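Local atomic coordinates of aldehyde dehydrogenase 12 (Zea mays, PDB entry 6D97), a protein that catalyses the NAD+-dependent oxidation of L-glutamate gamma-semialdehyde to glutamate, the last step of proline catabolism in plants. Residues T125-F130 and Q144-V149; K132-V137 and N199-I204. One frame throughout, in Å; residues are numbered along the deposited sequence.

Contact 1: T125-F130 and Q144-V149; sequences TVLDFF and QALAEV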
loop_
_atom_site.group_PDB
_atom_site.type_symbol
_atom_site.label_atom_id
_atom_site.label_comp_id
_atom_site.label_asym_id
_atom_site.label_seq_id
_atom_site.Cartn_x
_atom_site.Cartn_y
_atom_site.Cartn_z
ATOM N N THR A 125 -29.185 14.737 -20.959
ATOM C CA THR A 125 -29.124 15.009 -22.390
ATOM C C THR A 125 -27.752 14.687 -22.970
ATOM O O THR A 125 -27.650 14.342 -24.151
ATOM C CB THR A 125 -29.488 16.465 -22.676
ATOM O OG1 THR A 125 -28.609 17.334 -21.951
ATOM C CG2 THR A 125 -30.933 16.744 -22.275
ATOM N N VAL A 126 -26.693 14.786 -22.165
ATOM C CA VAL A 126 -25.363 14.458 -22.667
ATOM C C VAL A 126 -25.150 12.950 -22.672
ATOM O O VAL A 126 -24.553 12.400 -23.606
ATOM C CB VAL A 126 -24.285 15.186 -21.845
ATOM C CG1 VAL A 126 -22.901 14.873 -22.393
ATOM C CG2 VAL A 126 -24.546 16.686 -21.843
ATOM N N LEU A 127 -25.629 12.264 -21.627
ATOM C CA LEU A 127 -25.657 10.805 -21.628
ATOM C C LEU A 127 -26.354 10.283 -22.873
ATOM O O LEU A 127 -25.815 9.442 -23.603
ATOM C CB LEU A 127 -26.373 10.287 -20.375
ATOM C CG LEU A 127 -25.727 10.255 -18.991
ATOM C CD1 LEU A 127 -26.789 10.016 -17.932
ATOM C CD2 LEU A 127 -24.664 9.174 -18.919
ATOM N N ASP A 128 -27.562 10.784 -23.133
ATOM C CA ASP A 128 -28.331 10.319 -24.279
ATOM C C ASP A 128 -27.624 10.644 -25.591
ATOM O O ASP A 128 -27.614 9.825 -26.517
ATOM C CB ASP A 128 -29.724 10.942 -24.236
ATOM C CG ASP A 128 -30.599 10.480 -25.371
ATOM O OD1 ASP A 128 -30.978 9.292 -25.384
ATOM O OD2 ASP A 128 -30.906 11.307 -26.251
ATOM N N PHE A 129 -27.021 11.832 -25.680
ATOM C CA PHE A 129 -26.275 12.211 -26.875
ATOM C C PHE A 129 -25.186 11.194 -27.190
ATOM O O PHE A 129 -25.092 10.691 -28.315
ATOM C CB PHE A 129 -25.676 13.606 -26.686
ATOM C CG PHE A 129 -24.671 13.987 -27.733
ATOM C CD1 PHE A 129 -25.076 14.565 -28.923
ATOM C CD2 PHE A 129 -23.315 13.784 -27.516
ATOM C CE1 PHE A 129 -24.153 14.923 -29.888
ATOM C CE2 PHE A 129 -22.386 14.137 -28.475
ATOM C CZ PHE A 129 -22.806 14.710 -29.664
ATOM N N PHE A 130 -24.358 10.868 -26.195
ATOM C CA PHE A 130 -23.250 9.950 -26.435
ATOM C C PHE A 130 -23.741 8.525 -26.659
ATOM O O PHE A 130 -23.184 7.797 -27.486
ATOM C CB PHE A 130 -22.257 10.011 -25.275
ATOM C CG PHE A 130 -21.226 11.091 -25.428
ATOM C CD1 PHE A 130 -20.219 10.973 -26.375
ATOM C CD2 PHE A 130 -21.268 12.228 -24.636
ATOM C CE1 PHE A 130 -19.268 11.960 -26.522
ATOM C CE2 PHE A 130 -20.316 13.217 -24.775
ATOM C CZ PHE A 130 -19.318 13.085 -25.722
ATOM N N GLN A 144 -26.820 -0.829 -23.723
ATOM C CA GLN A 144 -25.397 -1.142 -23.828
ATOM C C GLN A 144 -24.581 0.109 -24.129
ATOM O O GLN A 144 -23.509 0.313 -23.547
ATOM C CB GLN A 144 -25.161 -2.201 -24.904
ATOM C CG GLN A 144 -25.645 -3.593 -24.539
ATOM C CD GLN A 144 -24.790 -4.250 -23.473
ATOM O OE1 GLN A 144 -23.582 -4.026 -23.401
ATOM N NE2 GLN A 144 -25.419 -5.063 -22.632
ATOM N N ALA A 145 -25.072 0.958 -25.040
ATOM C CA ALA A 145 -24.390 2.216 -25.332
ATOM C C ALA A 145 -24.412 3.149 -24.130
ATOM O O ALA A 145 -23.432 3.856 -23.865
ATOM C CB ALA A 145 -25.031 2.895 -26.542
ATOM N N LEU A 146 -25.528 3.175 -23.398
ATOM C CA LEU A 146 -25.599 3.986 -22.189
ATOM C C LEU A 146 -24.608 3.492 -21.144
ATOM O O LEU A 146 -23.970 4.297 -20.455
ATOM C CB LEU A 146 -27.022 3.967 -21.629
ATOM C CG LEU A 146 -27.312 4.882 -20.441
ATOM C CD1 LEU A 146 -27.254 6.332 -20.884
ATOM C CD2 LEU A 146 -28.670 4.568 -19.832
ATOM N N ALA A 147 -24.461 2.170 -21.017
ATOM C CA ALA A 147 -23.527 1.617 -20.040
ATOM C C ALA A 147 -22.108 2.093 -20.307
ATOM O O ALA A 147 -21.326 2.298 -19.372
ATOM C CB ALA A 147 -23.585 0.090 -20.052
ATOM N N GLU A 148 -21.755 2.273 -21.581
ATOM C CA GLU A 148 -20.437 2.802 -21.910
ATOM C C GLU A 148 -20.268 4.216 -21.373
ATOM O O GLU A 148 -19.221 4.555 -20.809
ATOM C CB GLU A 148 -20.226 2.776 -23.425
ATOM C CG GLU A 148 -18.959 2.074 -23.867
ATOM C CD GLU A 148 -18.642 2.304 -25.331
ATOM O OE1 GLU A 148 -17.684 3.056 -25.623
ATOM O OE2 GLU A 148 -19.351 1.728 -26.186
ATOM N N VAL A 149 -21.296 5.051 -21.521
ATOM C CA VAL A 149 -21.209 6.416 -21.022
ATOM C C VAL A 149 -21.199 6.430 -19.499
ATOM O O VAL A 149 -20.498 7.238 -18.877
ATOM C CB VAL A 149 -22.360 7.265 -21.586
ATOM C CG1 VAL A 149 -22.069 8.735 -21.368
ATOM C CG2 VAL A 149 -22.558 6.965 -23.060
#
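Val149 reaches from helix 142-157 toward helix 124-137 with both methyls, CG1 against Leu127 and Phe130, CG2 against Phe130. Its CB lies 4.0 Å from Leu127 CD2. One branch, CG1, continues to that same methyl and closes to 3.6 Å from Leu127 CD2, the shortest approach between the segments, while also touching Phe130 CB. The second branch, CG2, turns to the Phe130 side and stops 3.8 Å from Phe130 CB. CG1 is placed anti to the backbone N (chi1 -165°), which puts CG2 anti to the carbonyl carbon, and the fork of the valine thus spans residues 127 and 130, one helical turn apart. Phe130 meets the valine with CB and its carbonyl carbon rather than with its ring, which leads away, with Phe129 CD2 over one face, toward the rim, and Val126 CG1 at its edge. A turn earlier on helix 142-157, Leu146 adds CD1, which sits 4.1 Å from Leu127 CB, and Leu127 is therefore touched at its base by one residue and at a tip methyl by another. Shortening Val149 to an alanine removes both methyls, which would probably open a gap between the helices and leave Phe130 CB without its partners and Leu127 CD2 with only the more distant CB to rest on. The axes of segments 125-130 and 144-149 come within 9.0 Å, and their N-to-C directions differ by 122°. Leu121 of helix 105-121 packs against both Val149 and Phe130, while helix 229-240 receives the Phe130 side chain through Gln233, Met234 and Leu237.

Contact 2: K132-V137 and N199-I204; sequences KLIQRV and NFPLEI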
loop_
_atom_site.group_PDB
_atom_site.type_symbol
_atom_site.label_atom_id
_atom_site.label_comp_id
_atom_site.label_asym_id
_atom_site.label_seq_id
_atom_site.Cartn_x
_atom_site.Cartn_y
_atom_site.Cartn_z
ATOM N N LYS A 132 -26.583 7.639 -28.065
ATOM C CA LYS A 132 -27.116 7.576 -29.422
ATOM C C LYS A 132 -26.004 7.627 -30.458
ATOM O O LYS A 132 -26.048 6.897 -31.451
ATOM C CB LYS A 132 -28.105 8.714 -29.655
ATOM C CG LYS A 132 -29.555 8.277 -29.690
ATOM C CD LYS A 132 -30.312 8.843 -28.509
ATOM C CE LYS A 132 -31.804 8.588 -28.643
ATOM N NZ LYS A 132 -32.615 9.640 -27.972
ATOM N N LEU A 133 -25.007 8.490 -30.251
ATOM C CA LEU A 133 -23.899 8.578 -31.195
ATOM C C LEU A 133 -23.131 7.264 -31.267
ATOM O O LEU A 133 -22.731 6.831 -32.353
ATOM C CB LEU A 133 -22.968 9.725 -30.811
ATOM C CG LEU A 133 -21.953 10.138 -31.872
ATOM C CD1 LEU A 133 -22.636 10.426 -33.186
ATOM C CD2 LEU A 133 -21.191 11.362 -31.407
ATOM N N ILE A 134 -22.908 6.623 -30.116
ATOM C CA ILE A 134 -22.258 5.314 -30.088
ATOM C C ILE A 134 -23.052 4.317 -30.921
ATOM O O ILE A 134 -22.493 3.551 -31.717
ATOM C CB ILE A 134 -22.098 4.827 -28.635
ATOM C CG1 ILE A 134 -21.003 5.620 -27.922
ATOM C CG2 ILE A 134 -21.805 3.333 -28.587
ATOM C CD1 ILE A 134 -20.958 5.369 -26.429
ATOM N N GLN A 135 -24.377 4.326 -30.750
ATOM C CA GLN A 135 -25.248 3.401 -31.468
ATOM C C GLN A 135 -25.124 3.540 -32.977
ATOM O O GLN A 135 -25.200 2.541 -33.698
ATOM C CB GLN A 135 -26.702 3.629 -31.064
ATOM C CG GLN A 135 -27.158 2.888 -29.838
ATOM C CD GLN A 135 -28.658 2.961 -29.659
ATOM O OE1 GLN A 135 -29.208 4.015 -29.351
ATOM N NE2 GLN A 135 -29.331 1.837 -29.860
ATOM N N ARG A 136 -24.950 4.763 -33.477
ATOM C CA ARG A 136 -24.943 4.956 -34.924
ATOM C C ARG A 136 -23.697 4.376 -35.578
ATOM O O ARG A 136 -23.757 3.921 -36.720
ATOM C CB ARG A 136 -25.078 6.441 -35.268
ATOM C CG ARG A 136 -26.386 7.119 -34.853
ATOM C CD ARG A 136 -27.615 6.479 -35.485
ATOM N NE ARG A 136 -27.499 6.350 -36.935
ATOM C CZ ARG A 136 -27.795 7.307 -37.807
ATOM N NH1 ARG A 136 -28.230 8.486 -37.389
ATOM N NH2 ARG A 136 -27.650 7.086 -39.103
ATOM N N VAL A 137 -22.566 4.381 -34.886
ATOM C CA VAL A 137 -21.304 3.959 -35.479
ATOM C C VAL A 137 -20.906 2.553 -35.045
ATOM O O VAL A 137 -20.350 1.800 -35.843
ATOM C CB VAL A 137 -20.189 4.981 -35.165
ATOM C CG1 VAL A 137 -20.482 6.279 -35.864
ATOM C CG2 VAL A 137 -20.068 5.207 -33.667
ATOM N N ASN A 199 -15.318 -1.234 -31.181
ATOM C CA ASN A 199 -16.495 -1.737 -30.480
ATOM C C ASN A 199 -16.868 -0.906 -29.256
ATOM O O ASN A 199 -18.044 -0.874 -28.881
ATOM C CB ASN A 199 -16.293 -3.205 -30.099
ATOM C CG ASN A 199 -15.090 -3.424 -29.215
ATOM O OD1 ASN A 199 -14.079 -2.733 -29.330
ATOM N ND2 ASN A 199 -15.193 -4.400 -28.322
ATOM N N PHE A 200 -15.913 -0.221 -28.628
ATOM C CA PHE A 200 -16.205 0.696 -27.524
ATOM C C PHE A 200 -15.670 2.071 -27.902
ATOM O O PHE A 200 -14.542 2.436 -27.534
ATOM C CB PHE A 200 -15.613 0.198 -26.207
ATOM C CG PHE A 200 -16.308 -1.018 -25.653
ATOM C CD1 PHE A 200 -17.492 -0.892 -24.940
ATOM C CD2 PHE A 200 -15.781 -2.286 -25.848
ATOM C CE1 PHE A 200 -18.138 -2.004 -24.433
ATOM C CE2 PHE A 200 -16.421 -3.403 -25.340
ATOM C CZ PHE A 200 -17.602 -3.262 -24.634
ATOM N N PRO A 201 -16.452 2.873 -28.631
ATOM C CA PRO A 201 -15.924 4.134 -29.175
ATOM C C PRO A 201 -15.655 5.203 -28.128
ATOM O O PRO A 201 -15.024 6.216 -28.459
ATOM C CB PRO A 201 -17.025 4.586 -30.148
ATOM C CG PRO A 201 -17.917 3.389 -30.340
ATOM C CD PRO A 201 -17.835 2.620 -29.064
ATOM N N LEU A 202 -16.112 5.028 -26.891
ATOM C CA LEU A 202 -15.910 6.020 -25.842
ATOM C C LEU A 202 -15.116 5.479 -24.665
ATOM O O LEU A 202 -14.106 6.077 -24.275
ATOM C CB LEU A 202 -17.265 6.550 -25.348
ATOM C CG LEU A 202 -17.191 7.570 -24.210
ATOM C CD1 LEU A 202 -16.606 8.882 -24.717
ATOM C CD2 LEU A 202 -18.557 7.792 -23.589
ATOM N N GLU A 203 -15.539 4.346 -24.099
ATOM C CA GLU A 203 -15.014 3.893 -22.813
ATOM C C GLU A 203 -13.518 3.613 -22.879
ATOM O O GLU A 203 -12.752 4.089 -22.034
ATOM C CB GLU A 203 -15.771 2.646 -22.358
ATOM C CG GLU A 203 -15.306 2.075 -21.033
ATOM C CD GLU A 203 -16.081 0.829 -20.649
ATOM O OE1 GLU A 203 -17.218 0.660 -21.137
ATOM O OE2 GLU A 203 -15.553 0.014 -19.866
ATOM N N ILE A 204 -13.083 2.834 -23.864
ATOM C CA ILE A 204 -11.678 2.436 -23.946
ATOM C C ILE A 204 -10.795 3.649 -24.232
ATOM O O ILE A 204 -9.865 3.913 -23.456
ATOM C CB ILE A 204 -11.465 1.327 -24.990
ATOM C CG1 ILE A 204 -12.192 0.047 -24.577
ATOM C CG2 ILE A 204 -9.982 1.077 -25.191
ATOM C CD1 ILE A 204 -12.141 -1.036 -25.628
#
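The last turns of helix 124-137 face the loop that leads into helix 203-214, with the backbones nearest at Ile134 and Pro201, whose CA atoms are 6.5 Å apart. Ile134 carries most of the contact by splitting its two branches between consecutive residues of the loop. Its CG2 methyl rests against the proline ring, 4.1 Å from Pro201 CD, with the two side chains passing each other at a slant. The longer branch runs beyond the proline: with CG1 anti to the carbonyl carbon (chi1 -73°) and CD1 extended from it (chi2 170°), the terminal methyl CD1 comes within 4.0 Å of Leu202 CB. Here the isoleucine and leucine side chains cross at about a right angle, and it is the base of Leu202, rather than its tip, that is touched. Val137, one turn further on, adds a looser contact through CG2, 4.4 Å from Pro201 CG. The proline is bordered as well by Val227 and by Val230 of helix 229-240, while Leu202 touches Met234 of the same helix. The Pro201 side chain lies about 11 Å from the bound NAD, too far to touch it. All four touching residues are buried, and the meeting is wholly aliphatic, made through methyl and methylene groups at ordinary van der Waals distances. Such a contact, held by shape and exclusion of water without directional polar bonds, joins the end of helix 124-137 to the loop after strand 191-196.

How the contacts relate
Contacts 1 and 2 both use helix 124-137, its earlier turns against helix 142-157 and its last turns against the loop before helix 203-214. Contact 2 is fully buried and nearer the centre of the chain; contact 1 lies farther out and is only partly buried, with Leu127 and Leu146 partly exposed. Each is apolar across its own interface, but a polar connection joins them: Glu148 OE1 probably accepts hydrogen bonds from both Leu202 N, at 2.8 Å, and Glu203 N, at 2.9 Å. This carboxylate, also salt-bridged to Lys140, thus ties helix 142-157 to the start of helix 203-214, the positive end of whose dipole would probably favour its negative charge.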